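Local coordinates for protein SAS-6 (Leishmania major, PDB 4CKM) that probably builds the central cartwheel of centrioles and basal bodies by self-association through its N-terminal domain, at residues A[109-114]-A[119-124]. Sequence-based numbering, arbitrary orientation.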
ATOM      1  N   LEU A 109       5.516  -7.690   4.153  1.00 36.91           N
ATOM      2  CA  LEU A 109       4.210  -7.418   3.536  1.00 35.71           C
ATOM      3  C   LEU A 109       3.006  -7.464   4.506  1.00 36.08           C
ATOM      4  O   LEU A 109       1.847  -7.230   4.104  1.00 31.31           O
ATOM      5  CB  LEU A 109       3.996  -8.394   2.388  1.00 36.92           C
ATOM      6  CG  LEU A 109       4.992  -8.258   1.232  1.00 39.17           C
ATOM      7  CD1 LEU A 109       4.749  -9.363   0.229  1.00 38.08           C
ATOM      8  CD2 LEU A 109       4.838  -6.902   0.561  1.00 42.84           C
ATOM      9  N   GLU A 110       3.271  -7.785   5.772  1.00 35.28           N
ATOM     10  CA  GLU A 110       2.217  -7.965   6.776  1.00 35.11           C
ATOM     11  C   GLU A 110       1.203  -9.020   6.364  1.00 31.93           C
ATOM     12  O   GLU A 110      -0.008  -8.871   6.520  1.00 33.40           O
ATOM     13  CB  GLU A 110       1.562  -6.622   7.131  1.00 37.97           C
ATOM     14  CG  GLU A 110       2.607  -5.535   7.393  1.00 44.85           C
ATOM     15  CD  GLU A 110       2.157  -4.402   8.302  1.00 53.69           C
ATOM     16  OE1 GLU A 110       1.160  -4.530   9.055  1.00 66.29           O
ATOM     17  OE2 GLU A 110       2.844  -3.370   8.293  1.00 59.44           O
ATOM     18  N   LEU A 111       1.705 -10.121   5.864  1.00 31.12           N
ATOM     19  CA  LEU A 111       0.841 -11.243   5.532  1.00 33.31           C
ATOM     20  C   LEU A 111       0.408 -12.001   6.789  1.00 35.91           C
ATOM     21  O   LEU A 111       1.172 -12.114   7.745  1.00 33.57           O
ATOM     22  CB  LEU A 111       1.592 -12.183   4.611  1.00 34.83           C
ATOM     23  CG  LEU A 111       1.814 -11.610   3.201  1.00 36.22           C
ATOM     24  CD1 LEU A 111       2.932 -12.385   2.529  1.00 36.07           C
ATOM     25  CD2 LEU A 111       0.520 -11.697   2.392  1.00 37.28           C
ATOM     26  N   LEU A 112      -0.814 -12.510   6.779  1.00 37.44           N
ATOM     27  CA  LEU A 112      -1.338 -13.294   7.880  1.00 41.25           C
ATOM     28  C   LEU A 112      -1.264 -14.784   7.595  1.00 43.08           C
ATOM     29  O   LEU A 112      -1.242 -15.581   8.518  1.00 54.71           O
ATOM     30  CB  LEU A 112      -2.776 -12.895   8.181  1.00 42.55           C
ATOM     31  CG  LEU A 112      -2.938 -11.462   8.708  1.00 45.84           C
ATOM     32  CD1 LEU A 112      -4.400 -11.197   8.990  1.00 48.39           C
ATOM     33  CD2 LEU A 112      -2.132 -11.202   9.974  1.00 49.92           C
ATOM     34  N   VAL A 113      -1.183 -15.155   6.331  1.00 37.78           N
ATOM     35  CA  VAL A 113      -1.132 -16.551   5.946  1.00 36.97           C
ATOM     36  C   VAL A 113       0.282 -17.129   6.016  1.00 36.93           C
ATOM     37  O   VAL A 113       1.268 -16.395   5.933  1.00 36.24           O
ATOM     38  CB  VAL A 113      -1.667 -16.749   4.518  1.00 36.40           C
ATOM     39  CG1 VAL A 113      -3.151 -16.453   4.490  1.00 36.93           C
ATOM     40  CG2 VAL A 113      -0.925 -15.882   3.512  1.00 34.69           C
ATOM     41  N   ASP A 114       0.364 -18.449   6.150  1.00 35.39           N
ATOM     42  CA  ASP A 114       1.645 -19.134   6.207  1.00 35.15           C
ATOM     43  C   ASP A 114       2.076 -19.510   4.793  1.00 36.95           C
ATOM     44  O   ASP A 114       1.396 -19.175   3.815  1.00 32.01           O
ATOM     45  CB  ASP A 114       1.556 -20.365   7.112  1.00 36.08           C
ATOM     46  CG  ASP A 114       0.592 -21.394   6.600  1.00 39.02           C
ATOM     47  OD1 ASP A 114       0.188 -21.346   5.428  1.00 40.39           O
ATOM     48  OD2 ASP A 114       0.207 -22.262   7.394  1.00 47.84           O
ATOM     49  N   PRO A 119       0.462 -19.065  -1.643  1.00 42.26           N
ATOM     50  CA  PRO A 119       0.135 -19.235  -3.053  1.00 40.51           C
ATOM     51  C   PRO A 119      -1.338 -19.481  -3.301  1.00 39.57           C
ATOM     52  O   PRO A 119      -1.847 -19.065  -4.323  1.00 42.35           O
ATOM     53  CB  PRO A 119       0.973 -20.448  -3.476  1.00 40.73           C
ATOM     54  CG  PRO A 119       1.236 -21.189  -2.211  1.00 42.64           C
ATOM     55  CD  PRO A 119       1.342 -20.139  -1.147  1.00 42.68           C
ATOM     56  N   ARG A 120      -2.030 -20.118  -2.376  1.00 39.87           N
ATOM     57  CA  ARG A 120      -3.480 -20.285  -2.522  1.00 42.01           C
ATOM     58  C   ARG A 120      -4.237 -18.948  -2.537  1.00 41.11           C
ATOM     59  O   ARG A 120      -5.159 -18.742  -3.333  1.00 40.13           O
ATOM     60  CB  ARG A 120      -4.029 -21.168  -1.408  1.00 46.23           C
ATOM     61  CG  ARG A 120      -3.995 -22.658  -1.718  1.00 53.77           C
ATOM     62  CD  ARG A 120      -2.831 -23.400  -1.084  1.00 57.58           C
ATOM     63  NE  ARG A 120      -2.595 -24.688  -1.748  1.00 62.79           N
ATOM     64  CZ  ARG A 120      -1.416 -25.311  -1.818  1.00 62.67           C
ATOM     65  NH1 ARG A 120      -0.326 -24.791  -1.252  1.00 64.38           N
ATOM     66  NH2 ARG A 120      -1.319 -26.464  -2.470  1.00 63.99           N
ATOM     67  N   TYR A 121      -3.843 -18.060  -1.641  1.00 39.12           N
ATOM     68  CA  TYR A 121      -4.431 -16.741  -1.531  1.00 42.91           C
ATOM     69  C   TYR A 121      -4.179 -15.972  -2.814  1.00 40.79           C
ATOM     70  O   TYR A 121      -5.066 -15.343  -3.379  1.00 41.06           O
ATOM     71  CB  TYR A 121      -3.849 -16.032  -0.290  1.00 48.82           C
ATOM     72  CG  TYR A 121      -3.701 -14.515  -0.349  1.00 56.08           C
ATOM     73  CD1 TYR A 121      -4.820 -13.687  -0.471  1.00 57.74           C
ATOM     74  CD2 TYR A 121      -2.432 -13.901  -0.225  1.00 58.54           C
ATOM     75  CE1 TYR A 121      -4.685 -12.299  -0.494  1.00 60.28           C
ATOM     76  CE2 TYR A 121      -2.289 -12.521  -0.260  1.00 57.29           C
ATOM     77  CZ  TYR A 121      -3.420 -11.727  -0.386  1.00 58.51           C
ATOM     78  OH  TYR A 121      -3.324 -10.367  -0.409  1.00 56.96           O
ATOM     79  N   LEU A 122      -2.962 -16.061  -3.303  1.00 40.19           N
ATOM     80  CA  LEU A 122      -2.585 -15.327  -4.475  1.00 38.90           C
ATOM     81  C   LEU A 122      -3.400 -15.829  -5.654  1.00 38.71           C
ATOM     82  O   LEU A 122      -3.944 -15.044  -6.434  1.00 38.55           O
ATOM     83  CB  LEU A 122      -1.105 -15.536  -4.737  1.00 41.56           C
ATOM     84  CG  LEU A 122      -0.463 -14.629  -5.767  1.00 43.41           C
ATOM     85  CD1 LEU A 122      -0.549 -13.173  -5.324  1.00 45.73           C
ATOM     86  CD2 LEU A 122       0.972 -15.070  -5.949  1.00 43.91           C
ATOM     87  N   VAL A 123      -3.488 -17.145  -5.767  1.00 35.44           N
ATOM     88  CA  VAL A 123      -4.240 -17.774  -6.843  1.00 38.27           C
ATOM     89  C   VAL A 123      -5.743 -17.399  -6.822  1.00 37.90           C
ATOM     90  O   VAL A 123      -6.337 -17.160  -7.865  1.00 36.60           O
ATOM     91  CB  VAL A 123      -4.013 -19.303  -6.825  1.00 38.49           C
ATOM     92  CG1 VAL A 123      -5.041 -20.059  -7.648  1.00 37.59           C
ATOM     93  CG2 VAL A 123      -2.612 -19.605  -7.343  1.00 39.80           C
ATOM     94  N   GLY A 124      -6.342 -17.344  -5.642  1.00 35.70           N
ATOM     95  CA  GLY A 124      -7.730 -16.949  -5.527  1.00 37.24           C
ATOM     96  C   GLY A 124      -7.961 -15.583  -6.153  1.00 38.24           C
ATOM     97  O   GLY A 124      -8.880 -15.412  -6.944  1.00 39.94           O
TER
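Y121 reaches from helix 117-130 of the SAS-6 N-terminal domain to L111 and V113 in the linker after helix 102-109, and its ring makes all the close contacts between the segments. A Schellman motif at E110 ends the earlier helix, and the D114 side chain caps G117 N at the start of the next. Walking along that helix, P119, whose CB points away from the linker, packs on L40 and V79, while its O accepts the helical bond from V123 N (2.9 Å). R120 packs on L40, and its NH1 bonds back to H116 O just before the helix. At Y121 the side chain swings out toward the linker with chi1 at 148°, well short of a true anti setting. Both partners approach the ring obliquely: CE2 lies 4.0 Å from L111 CD2, and CD2 is a looser 4.5 Å from V113 CG2, nearer the root of the ring. L111 sets its CG beside the backbone N (chi1 -70°). Beyond Y121, L122 and V123 touch V81 and L40, respectively. The tyrosine ring also stacks with F163 of the second subunit, whose K164 packs on both Y121 and L111, so the contact is part of the subunit interface. With no hydrogen bond across the segments and 121 Å² buried, the link is small and apolar; L111 O and V113 O are held instead by K106 and Y102 of helix 102-109.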